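Local structure of alginate lyase (Chitinophaga sp. MD30, 6KCW) at residues 70-84 / 157-171. The protein cleaves the polysaccharide alginate as a lyase, probably by the beta-elimination usual for polysaccharide lyases. Sequence-based numbering, arbitrary orientation.
Sequences TEYELDYDVRFHSQF and ITKGTTYHVHVYIKS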
ATOM      1  N   THR A  70       1.602   4.223 -17.670  1.00 43.98           N
ATOM      2  CA  THR A  70       2.573   3.135 -17.670  1.00 41.95           C
ATOM      3  C   THR A  70       3.688   3.311 -16.650  1.00 40.20           C
ATOM      4  O   THR A  70       4.369   2.326 -16.342  1.00 35.61           O
ATOM      5  CB  THR A  70       3.211   2.990 -19.058  1.00 40.29           C
ATOM      6  OG1 THR A  70       3.819   4.232 -19.439  1.00 41.36           O
ATOM      7  CG2 THR A  70       2.157   2.621 -20.082  1.00 39.92           C
ATOM      8  N   GLU A  71       3.890   4.531 -16.130  1.00 39.09           N
ATOM      9  CA  GLU A  71       4.949   4.827 -15.168  1.00 38.92           C
ATOM     10  C   GLU A  71       4.429   5.720 -14.060  1.00 42.78           C
ATOM     11  O   GLU A  71       3.940   6.825 -14.321  1.00 43.37           O
ATOM     12  CB  GLU A  71       6.141   5.518 -15.822  1.00 39.84           C
ATOM     13  CG  GLU A  71       7.155   4.561 -16.351  1.00 39.33           C
ATOM     14  CD  GLU A  71       7.052   4.438 -17.838  1.00 44.70           C
ATOM     15  OE1 GLU A  71       7.930   3.775 -18.430  1.00 52.40           O
ATOM     16  OE2 GLU A  71       6.104   5.020 -18.416  1.00 40.85           O
ATOM     17  N   TYR A  72       4.588   5.261 -12.824  1.00 43.11           N
ATOM     18  CA  TYR A  72       4.032   5.939 -11.668  1.00 40.11           C
ATOM     19  C   TYR A  72       5.026   5.854 -10.522  1.00 40.78           C
ATOM     20  O   TYR A  72       5.884   4.966 -10.474  1.00 36.87           O
ATOM     21  CB  TYR A  72       2.674   5.338 -11.246  1.00 37.37           C
ATOM     22  CG  TYR A  72       1.498   6.237 -11.574  1.00 38.96           C
ATOM     23  CD1 TYR A  72       1.177   7.318 -10.748  1.00 41.37           C
ATOM     24  CD2 TYR A  72       0.735   6.035 -12.724  1.00 34.14           C
ATOM     25  CE1 TYR A  72       0.108   8.160 -11.041  1.00 39.14           C
ATOM     26  CE2 TYR A  72      -0.330   6.868 -13.036  1.00 37.37           C
ATOM     27  CZ  TYR A  72      -0.644   7.928 -12.183  1.00 42.99           C
ATOM     28  OH  TYR A  72      -1.696   8.774 -12.472  1.00 39.07           O
ATOM     29  N   GLU A  73       4.904   6.805  -9.600  1.00 40.57           N
ATOM     30  CA  GLU A  73       5.683   6.760  -8.380  1.00 38.10           C
ATOM     31  C   GLU A  73       4.871   7.413  -7.286  1.00 36.09           C
ATOM     32  O   GLU A  73       3.929   8.160  -7.557  1.00 40.92           O
ATOM     33  CB  GLU A  73       7.026   7.479  -8.534  1.00 39.80           C
ATOM     34  CG  GLU A  73       6.835   8.953  -8.730  1.00 39.98           C
ATOM     35  CD  GLU A  73       8.116   9.688  -8.734  1.00 42.14           C
ATOM     36  OE1 GLU A  73       9.167   9.036  -8.554  1.00 41.86           O
ATOM     37  OE2 GLU A  73       8.074  10.921  -8.921  1.00 49.58           O
ATOM     38  N   LEU A  74       5.241   7.134  -6.038  1.00 34.87           N
ATOM     39  CA  LEU A  74       4.702   7.919  -4.937  1.00 38.99           C
ATOM     40  C   LEU A  74       5.697   7.903  -3.787  1.00 37.89           C
ATOM     41  O   LEU A  74       6.631   7.095  -3.754  1.00 39.85           O
ATOM     42  CB  LEU A  74       3.307   7.424  -4.493  1.00 39.09           C
ATOM     43  CG  LEU A  74       3.007   5.965  -4.143  1.00 34.35           C
ATOM     44  CD1 LEU A  74       3.495   5.609  -2.738  1.00 33.93           C
ATOM     45  CD2 LEU A  74       1.516   5.716  -4.252  1.00 40.02           C
ATOM     46  N   ASP A  75       5.490   8.829  -2.856  1.00 36.85           N
ATOM     47  CA  ASP A  75       6.299   8.981  -1.654  1.00 38.09           C
ATOM     48  C   ASP A  75       5.373   9.331  -0.499  1.00 35.80           C
ATOM     49  O   ASP A  75       4.394  10.059  -0.676  1.00 34.31           O
ATOM     50  CB  ASP A  75       7.371  10.097  -1.787  1.00 37.71           C
ATOM     51  CG  ASP A  75       8.635   9.631  -2.492  1.00 39.86           C
ATOM     52  OD1 ASP A  75       8.654   9.605  -3.746  1.00 41.56           O
ATOM     53  OD2 ASP A  75       9.618   9.293  -1.793  1.00 37.78           O
ATOM     54  N   TYR A  76       5.698   8.823   0.681  1.00 33.58           N
ATOM     55  CA  TYR A  76       4.944   9.133   1.884  1.00 36.87           C
ATOM     56  C   TYR A  76       5.792   8.724   3.071  1.00 39.45           C
ATOM     57  O   TYR A  76       6.763   7.970   2.935  1.00 39.24           O
ATOM     58  CB  TYR A  76       3.587   8.414   1.925  1.00 38.51           C
ATOM     59  CG  TYR A  76       3.697   6.904   1.998  1.00 38.01           C
ATOM     60  CD1 TYR A  76       3.754   6.144   0.842  1.00 36.94           C
ATOM     61  CD2 TYR A  76       3.762   6.249   3.223  1.00 36.51           C
ATOM     62  CE1 TYR A  76       3.857   4.770   0.899  1.00 38.19           C
ATOM     63  CE2 TYR A  76       3.884   4.888   3.287  1.00 38.21           C
ATOM     64  CZ  TYR A  76       3.927   4.152   2.120  1.00 36.49           C
ATOM     65  OH  TYR A  76       4.036   2.785   2.172  1.00 37.01           O
ATOM     66  N   ASP A  77       5.420   9.240   4.233  1.00 37.69           N
ATOM     67  CA  ASP A  77       6.005   8.814   5.490  1.00 38.97           C
ATOM     68  C   ASP A  77       4.984   8.002   6.255  1.00 37.67           C
ATOM     69  O   ASP A  77       3.776   8.216   6.128  1.00 37.92           O
ATOM     70  CB  ASP A  77       6.461  10.003   6.338  1.00 39.75           C
ATOM     71  CG  ASP A  77       7.596  10.746   5.701  1.00 42.15           C
ATOM     72  OD1 ASP A  77       8.526  10.073   5.203  1.00 39.65           O
ATOM     73  OD2 ASP A  77       7.549  11.994   5.674  1.00 44.47           O
ATOM     74  N   VAL A  78       5.479   7.066   7.044  1.00 36.14           N
ATOM     75  CA  VAL A  78       4.615   6.205   7.829  1.00 38.10           C
ATOM     76  C   VAL A  78       5.297   5.943   9.159  1.00 37.29           C
ATOM     77  O   VAL A  78       6.524   5.816   9.227  1.00 39.18           O
ATOM     78  CB  VAL A  78       4.288   4.897   7.079  1.00 38.71           C
ATOM     79  CG1 VAL A  78       5.558   4.214   6.610  1.00 34.34           C
ATOM     80  CG2 VAL A  78       3.459   3.985   7.965  1.00 40.47           C
ATOM     81  N   ARG A  79       4.499   5.926  10.225  1.00 38.06           N
ATOM     82  CA  ARG A  79       4.972   5.698  11.581  1.00 40.77           C
ATOM     83  C   ARG A  79       3.951   4.829  12.295  1.00 42.17           C
ATOM     84  O   ARG A  79       2.753   5.125  12.255  1.00 40.25           O
ATOM     85  CB  ARG A  79       5.149   7.025  12.328  1.00 42.95           C
ATOM     86  CG  ARG A  79       6.138   6.985  13.485  1.00 46.56           C
ATOM     87  CD  ARG A  79       5.578   7.712  14.699  1.00 51.00           C
ATOM     88  NE  ARG A  79       4.835   8.911  14.328  1.00 49.71           N
ATOM     89  CZ  ARG A  79       3.805   9.383  15.022  1.00 49.64           C
ATOM     90  NH1 ARG A  79       3.392   8.740  16.114  1.00 48.93           N
ATOM     91  NH2 ARG A  79       3.175  10.481  14.615  1.00 46.40           N
ATOM     92  N   PHE A  80       4.413   3.752  12.924  1.00 41.36           N
ATOM     93  CA  PHE A  80       3.531   2.963  13.769  1.00 44.11           C
ATOM     94  C   PHE A  80       3.439   3.620  15.135  1.00 48.64           C
ATOM     95  O   PHE A  80       4.416   4.187  15.636  1.00 49.11           O
ATOM     96  CB  PHE A  80       4.031   1.527  13.903  1.00 41.55           C
ATOM     97  CG  PHE A  80       3.890   0.728  12.653  1.00 40.93           C
ATOM     98  CD1 PHE A  80       4.907   0.716  11.702  1.00 35.41           C
ATOM     99  CD2 PHE A  80       2.739  -0.021  12.420  1.00 39.95           C
ATOM    100  CE1 PHE A  80       4.772  -0.016  10.544  1.00 37.41           C
ATOM    101  CE2 PHE A  80       2.594  -0.754  11.266  1.00 36.75           C
ATOM    102  CZ  PHE A  80       3.609  -0.761  10.326  1.00 39.63           C
ATOM    103  N   HIS A  81       2.252   3.555  15.726  1.00 44.96           N
ATOM    104  CA  HIS A  81       2.008   4.158  17.018  1.00 45.77           C
ATOM    105  C   HIS A  81       2.990   3.624  18.062  1.00 47.14           C
ATOM    106  O   HIS A  81       3.656   2.604  17.879  1.00 46.25           O
ATOM    107  CB  HIS A  81       0.570   3.889  17.448  1.00 45.78           C
ATOM    108  CG  HIS A  81       0.193   4.533  18.743  1.00 48.66           C
ATOM    109  ND1 HIS A  81       0.309   3.888  19.955  1.00 49.46           N
ATOM    110  CD2 HIS A  81      -0.301   5.764  19.015  1.00 47.78           C
ATOM    111  CE1 HIS A  81      -0.103   4.693  20.918  1.00 49.13           C
ATOM    112  NE2 HIS A  81      -0.476   5.837  20.374  1.00 45.84           N
ATOM    113  N   SER A  82       3.049   4.338  19.186  1.00 49.73           N
ATOM    114  CA  SER A  82       4.017   4.030  20.232  1.00 54.56           C
ATOM    115  C   SER A  82       3.810   2.631  20.797  1.00 51.92           C
ATOM    116  O   SER A  82       4.777   1.889  21.008  1.00 52.00           O
ATOM    117  CB  SER A  82       3.916   5.077  21.344  1.00 56.67           C
ATOM    118  OG  SER A  82       5.048   5.025  22.190  1.00 65.78           O
ATOM    119  N   GLN A  83       2.562   2.260  21.066  1.00 49.56           N
ATOM    120  CA  GLN A  83       2.222   0.927  21.550  1.00 51.18           C
ATOM    121  C   GLN A  83       1.478   0.127  20.496  1.00 47.47           C
ATOM    122  O   GLN A  83       0.529  -0.590  20.807  1.00 51.98           O
ATOM    123  CB  GLN A  83       1.375   0.992  22.817  1.00 56.64           C
ATOM    124  CG  GLN A  83       2.144   1.311  24.063  1.00 55.69           C
ATOM    125  CD  GLN A  83       1.898   2.720  24.490  1.00 62.00           C
ATOM    126  OE1 GLN A  83       0.770   3.087  24.837  1.00 70.25           O
ATOM    127  NE2 GLN A  83       2.942   3.541  24.448  1.00 67.50           N
ATOM    128  N   PHE A  84       1.877   0.264  19.238  1.00 46.90           N
ATOM    129  CA  PHE A  84       1.248  -0.520  18.191  1.00 45.98           C
ATOM    130  C   PHE A  84       1.426  -2.006  18.485  1.00 45.64           C
ATOM    131  O   PHE A  84       2.485  -2.444  18.942  1.00 45.12           O
ATOM    132  CB  PHE A  84       1.849  -0.157  16.837  1.00 43.31           C
ATOM    133  CG  PHE A  84       1.131  -0.768  15.676  1.00 44.28           C
ATOM    134  CD1 PHE A  84       0.058  -0.118  15.096  1.00 41.94           C
ATOM    135  CD2 PHE A  84       1.531  -1.997  15.162  1.00 42.53           C
ATOM    136  CE1 PHE A  84      -0.609  -0.675  14.027  1.00 41.39           C
ATOM    137  CE2 PHE A  84       0.876  -2.558  14.091  1.00 44.27           C
ATOM    138  CZ  PHE A  84      -0.201  -1.899  13.518  1.00 44.48           C
ATOM    139  N   ILE A 157      11.927  -3.605  12.587  1.00 48.74           N
ATOM    140  CA  ILE A 157      11.528  -2.197  12.583  1.00 47.45           C
ATOM    141  C   ILE A 157      11.100  -1.854  14.001  1.00 45.25           C
ATOM    142  O   ILE A 157      10.908  -2.758  14.821  1.00 50.70           O
ATOM    143  CB  ILE A 157      10.393  -1.910  11.576  1.00 47.36           C
ATOM    144  CG1 ILE A 157       9.209  -2.856  11.795  1.00 46.14           C
ATOM    145  CG2 ILE A 157      10.896  -2.037  10.152  1.00 51.21           C
ATOM    146  CD1 ILE A 157       8.072  -2.650  10.803  1.00 44.73           C
ATOM    147  N   THR A 158      10.934  -0.561  14.304  1.00 44.03           N
ATOM    148  CA  THR A 158      10.607  -0.111  15.654  1.00 47.42           C
ATOM    149  C   THR A 158       9.347   0.749  15.659  1.00 46.03           C
ATOM    150  O   THR A 158       9.048   1.450  14.690  1.00 45.68           O
ATOM    151  CB  THR A 158      11.757   0.694  16.267  1.00 45.98           C
ATOM    152  OG1 THR A 158      12.073   1.792  15.403  1.00 49.84           O
ATOM    153  CG2 THR A 158      12.997  -0.180  16.450  1.00 44.49           C
ATOM    154  N   LYS A 159       8.620   0.706  16.773  1.00 47.34           N
ATOM    155  CA  LYS A 159       7.423   1.521  16.906  1.00 46.04           C
ATOM    156  C   LYS A 159       7.796   2.977  17.164  1.00 51.21           C
ATOM    157  O   LYS A 159       8.883   3.297  17.663  1.00 53.12           O
ATOM    158  CB  LYS A 159       6.538   1.011  18.042  1.00 48.78           C
ATOM    159  CG  LYS A 159       6.177  -0.464  17.940  1.00 48.24           C
ATOM    160  CD  LYS A 159       5.305  -0.936  19.108  1.00 45.80           C
ATOM    161  CE  LYS A 159       5.489  -2.435  19.314  1.00 49.38           C
ATOM    162  NZ  LYS A 159       4.421  -3.053  20.157  1.00 49.63           N
ATOM    163  N   GLY A 160       6.881   3.872  16.813  1.00 50.12           N
ATOM    164  CA  GLY A 160       7.160   5.279  17.018  1.00 48.51           C
ATOM    165  C   GLY A 160       8.237   5.853  16.129  1.00 44.86           C
ATOM    166  O   GLY A 160       8.717   6.952  16.395  1.00 51.85           O
ATOM    167  N   THR A 161       8.615   5.156  15.062  1.00 48.81           N
ATOM    168  CA  THR A 161       9.705   5.566  14.180  1.00 46.47           C
ATOM    169  C   THR A 161       9.155   5.895  12.801  1.00 45.78           C
ATOM    170  O   THR A 161       8.434   5.081  12.212  1.00 46.18           O
ATOM    171  CB  THR A 161      10.739   4.452  14.045  1.00 46.46           C
ATOM    172  OG1 THR A 161      11.222   4.080  15.342  1.00 45.96           O
ATOM    173  CG2 THR A 161      11.905   4.915  13.163  1.00 47.56           C
ATOM    174  N   THR A 162       9.496   7.069  12.273  1.00 42.77           N
ATOM    175  CA  THR A 162       9.016   7.440  10.949  1.00 41.77           C
ATOM    176  C   THR A 162       9.886   6.818   9.868  1.00 45.29           C
ATOM    177  O   THR A 162      11.119   6.930   9.899  1.00 40.55           O
ATOM    178  CB  THR A 162       8.996   8.950  10.745  1.00 46.96           C
ATOM    179  OG1 THR A 162       8.487   9.608  11.916  1.00 48.11           O
ATOM    180  CG2 THR A 162       8.109   9.266   9.541  1.00 42.86           C
ATOM    181  N   TYR A 163       9.232   6.179   8.898  1.00 45.58           N
ATOM    182  CA  TYR A 163       9.894   5.563   7.757  1.00 42.35           C
ATOM    183  C   TYR A 163       9.390   6.219   6.480  1.00 41.97           C
ATOM    184  O   TYR A 163       8.178   6.245   6.232  1.00 38.41           O
ATOM    185  CB  TYR A 163       9.631   4.060   7.736  1.00 40.30           C
ATOM    186  CG  TYR A 163      10.261   3.339   8.901  1.00 40.62           C
ATOM    187  CD1 TYR A 163      11.595   2.923   8.861  1.00 40.27           C
ATOM    188  CD2 TYR A 163       9.535   3.087  10.043  1.00 42.02           C
ATOM    189  CE1 TYR A 163      12.171   2.266   9.941  1.00 42.42           C
ATOM    190  CE2 TYR A 163      10.094   2.435  11.117  1.00 44.98           C
ATOM    191  CZ  TYR A 163      11.399   2.023  11.071  1.00 43.95           C
ATOM    192  OH  TYR A 163      11.914   1.374  12.171  1.00 46.89           O
ATOM    193  N   HIS A 164      10.311   6.773   5.689  1.00 40.88           N
ATOM    194  CA  HIS A 164       9.935   7.278   4.376  1.00 41.49           C
ATOM    195  C   HIS A 164       9.939   6.147   3.362  1.00 40.56           C
ATOM    196  O   HIS A 164      10.896   5.368   3.294  1.00 38.59           O
ATOM    197  CB  HIS A 164      10.866   8.385   3.892  1.00 34.61           C
ATOM    198  CG  HIS A 164      10.376   9.043   2.640  1.00 34.82           C
ATOM    199  ND1 HIS A 164       9.465  10.078   2.652  1.00 35.64           N
ATOM    200  CD2 HIS A 164      10.629   8.783   1.336  1.00 37.63           C
ATOM    201  CE1 HIS A 164       9.192  10.438   1.411  1.00 35.47           C
ATOM    202  NE2 HIS A 164       9.884   9.667   0.593  1.00 38.96           N
ATOM    203  N   VAL A 165       8.872   6.078   2.565  1.00 42.16           N
ATOM    204  CA  VAL A 165       8.669   5.037   1.565  1.00 36.02           C
ATOM    205  C   VAL A 165       8.578   5.699   0.195  1.00 38.31           C
ATOM    206  O   VAL A 165       7.781   6.630   0.003  1.00 38.36           O
ATOM    207  CB  VAL A 165       7.392   4.234   1.858  1.00 40.60           C
ATOM    208  CG1 VAL A 165       7.326   2.972   1.003  1.00 36.61           C
ATOM    209  CG2 VAL A 165       7.292   3.925   3.346  1.00 40.11           C
ATOM    210  N   HIS A 166       9.407   5.233  -0.740  1.00 34.36           N
ATOM    211  CA  HIS A 166       9.286   5.539  -2.161  1.00 34.55           C
ATOM    212  C   HIS A 166       8.877   4.272  -2.918  1.00 38.96           C
ATOM    213  O   HIS A 166       9.470   3.201  -2.721  1.00 36.16           O
ATOM    214  CB  HIS A 166      10.605   6.090  -2.719  1.00 37.53           C
ATOM    215  CG  HIS A 166      10.581   6.327  -4.195  1.00 33.20           C
ATOM    216  ND1 HIS A 166       9.940   7.406  -4.764  1.00 36.87           N
ATOM    217  CD2 HIS A 166      11.093   5.610  -5.221  1.00 32.96           C
ATOM    218  CE1 HIS A 166      10.064   7.347  -6.078  1.00 35.95           C
ATOM    219  NE2 HIS A 166      10.751   6.262  -6.382  1.00 36.26           N
ATOM    220  N   VAL A 167       7.860   4.388  -3.772  1.00 35.79           N
ATOM    221  CA  VAL A 167       7.397   3.288  -4.610  1.00 36.92           C
ATOM    222  C   VAL A 167       7.447   3.741  -6.063  1.00 37.72           C
ATOM    223  O   VAL A 167       7.069   4.873  -6.377  1.00 38.53           O
ATOM    224  CB  VAL A 167       5.972   2.840  -4.224  1.00 36.15           C
ATOM    225  CG1 VAL A 167       5.323   2.078  -5.351  1.00 35.21           C
ATOM    226  CG2 VAL A 167       5.995   2.014  -2.948  1.00 35.45           C
ATOM    227  N   TYR A 168       7.939   2.867  -6.937  1.00 37.75           N
ATOM    228  CA  TYR A 168       8.007   3.112  -8.372  1.00 38.28           C
ATOM    229  C   TYR A 168       7.507   1.872  -9.092  1.00 39.06           C
ATOM    230  O   TYR A 168       7.914   0.754  -8.755  1.00 39.65           O
ATOM    231  CB  TYR A 168       9.438   3.425  -8.828  1.00 37.29           C
ATOM    232  CG  TYR A 168       9.609   3.484 -10.335  1.00 35.89           C
ATOM    233  CD1 TYR A 168       8.843   4.350 -11.100  1.00 39.02           C
ATOM    234  CD2 TYR A 168      10.553   2.697 -10.987  1.00 38.99           C
ATOM    235  CE1 TYR A 168       8.996   4.427 -12.470  1.00 40.44           C
ATOM    236  CE2 TYR A 168      10.713   2.762 -12.370  1.00 40.81           C
ATOM    237  CZ  TYR A 168       9.928   3.639 -13.102  1.00 39.82           C
ATOM    238  OH  TYR A 168      10.054   3.723 -14.472  1.00 43.44           O
ATOM    239  N   ILE A 169       6.646   2.069 -10.088  1.00 42.41           N
ATOM    240  CA  ILE A 169       6.025   0.968 -10.822  1.00 38.77           C
ATOM    241  C   ILE A 169       6.022   1.309 -12.307  1.00 39.97           C
ATOM    242  O   ILE A 169       5.834   2.466 -12.697  1.00 42.46           O
ATOM    243  CB  ILE A 169       4.596   0.681 -10.310  1.00 35.22           C
ATOM    244  CG1 ILE A 169       4.030  -0.584 -10.949  1.00 37.10           C
ATOM    245  CG2 ILE A 169       3.671   1.842 -10.603  1.00 37.73           C
ATOM    246  CD1 ILE A 169       2.693  -0.908 -10.458  1.00 36.03           C
ATOM    247  N   LYS A 170       6.260   0.298 -13.134  1.00 44.23           N
ATOM    248  CA  LYS A 170       6.260   0.454 -14.583  1.00 41.39           C
ATOM    249  C   LYS A 170       5.542  -0.739 -15.193  1.00 39.95           C
ATOM    250  O   LYS A 170       5.861  -1.887 -14.868  1.00 40.52           O
ATOM    251  CB  LYS A 170       7.689   0.559 -15.111  1.00 38.35           C
ATOM    252  CG  LYS A 170       7.836   0.701 -16.611  1.00 39.47           C
ATOM    253  CD  LYS A 170       9.279   0.376 -16.968  1.00 34.68           C
ATOM    254  CE  LYS A 170       9.786   1.215 -18.125  1.00 42.42           C
ATOM    255  NZ  LYS A 170       9.589   0.543 -19.431  1.00 47.68           N
ATOM    256  N   SER A 171       4.565  -0.464 -16.057  1.00 38.67           N
ATOM    257  CA  SER A 171       3.886  -1.521 -16.795  1.00 36.89           C
ATOM    258  C   SER A 171       4.867  -2.332 -17.639  1.00 39.17           C
ATOM    259  O   SER A 171       5.887  -1.821 -18.117  1.00 36.62           O
ATOM    260  CB  SER A 171       2.820  -0.925 -17.708  1.00 35.01           C
ATOM    261  OG  SER A 171       2.026  -0.011 -16.997  1.00 41.03           O
TER
HETATM  262  O   HOH W   1       7.206   2.986  13.822  1.00 38.57           O
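Two carboxylates of strand 71-80 flank the imidazole of H164: ND1 gives a hydrogen bond to D77 OD1 at 2.7 Å, and NE2 faces D75 OD2 at a nominal 2.4 Å, too short to take literally. The ring reaches the neighbouring strand because chi1 (-172°) sets CG opposite the backbone N; one face lies above Y76 O, and the ring is nearly coplanar with the D75 carboxylate. The other oxygen of that carboxylate, D75 OD1, accepts from H166 ND1 at 2.7 Å; the donor is raised above the carboxylate plane, while the oxygen lies in the imidazole plane. Histidine suits both places because the nitrogens at the edge of its flat ring can meet carboxylates. A leucine at H164 would probably leave D77 OD1 without its imidazole donor and D75 OD2 without that partner, with an apolar side chain set beside two carboxylates.

The opposite sheet face is largely apolar and aromatic. V165 lays CB over one face of the Y76 ring, a CH-pi contact 3.8 Å from the centroid, its CG2 also 3.7 Å from V78 CG1. Beta-branched valine suits an extended strand. L74 CD1 rests beside V167 CB. Regular antiparallel backbone pairing links the strands, and strand 228-241 flanks 71-80 on its other edge, where N234 ND2 donates to D77 OD2. Beneath, M118, L116 and F96 of the second sheet meet this apolar face, closing a concanavalin-like beta-sandwich.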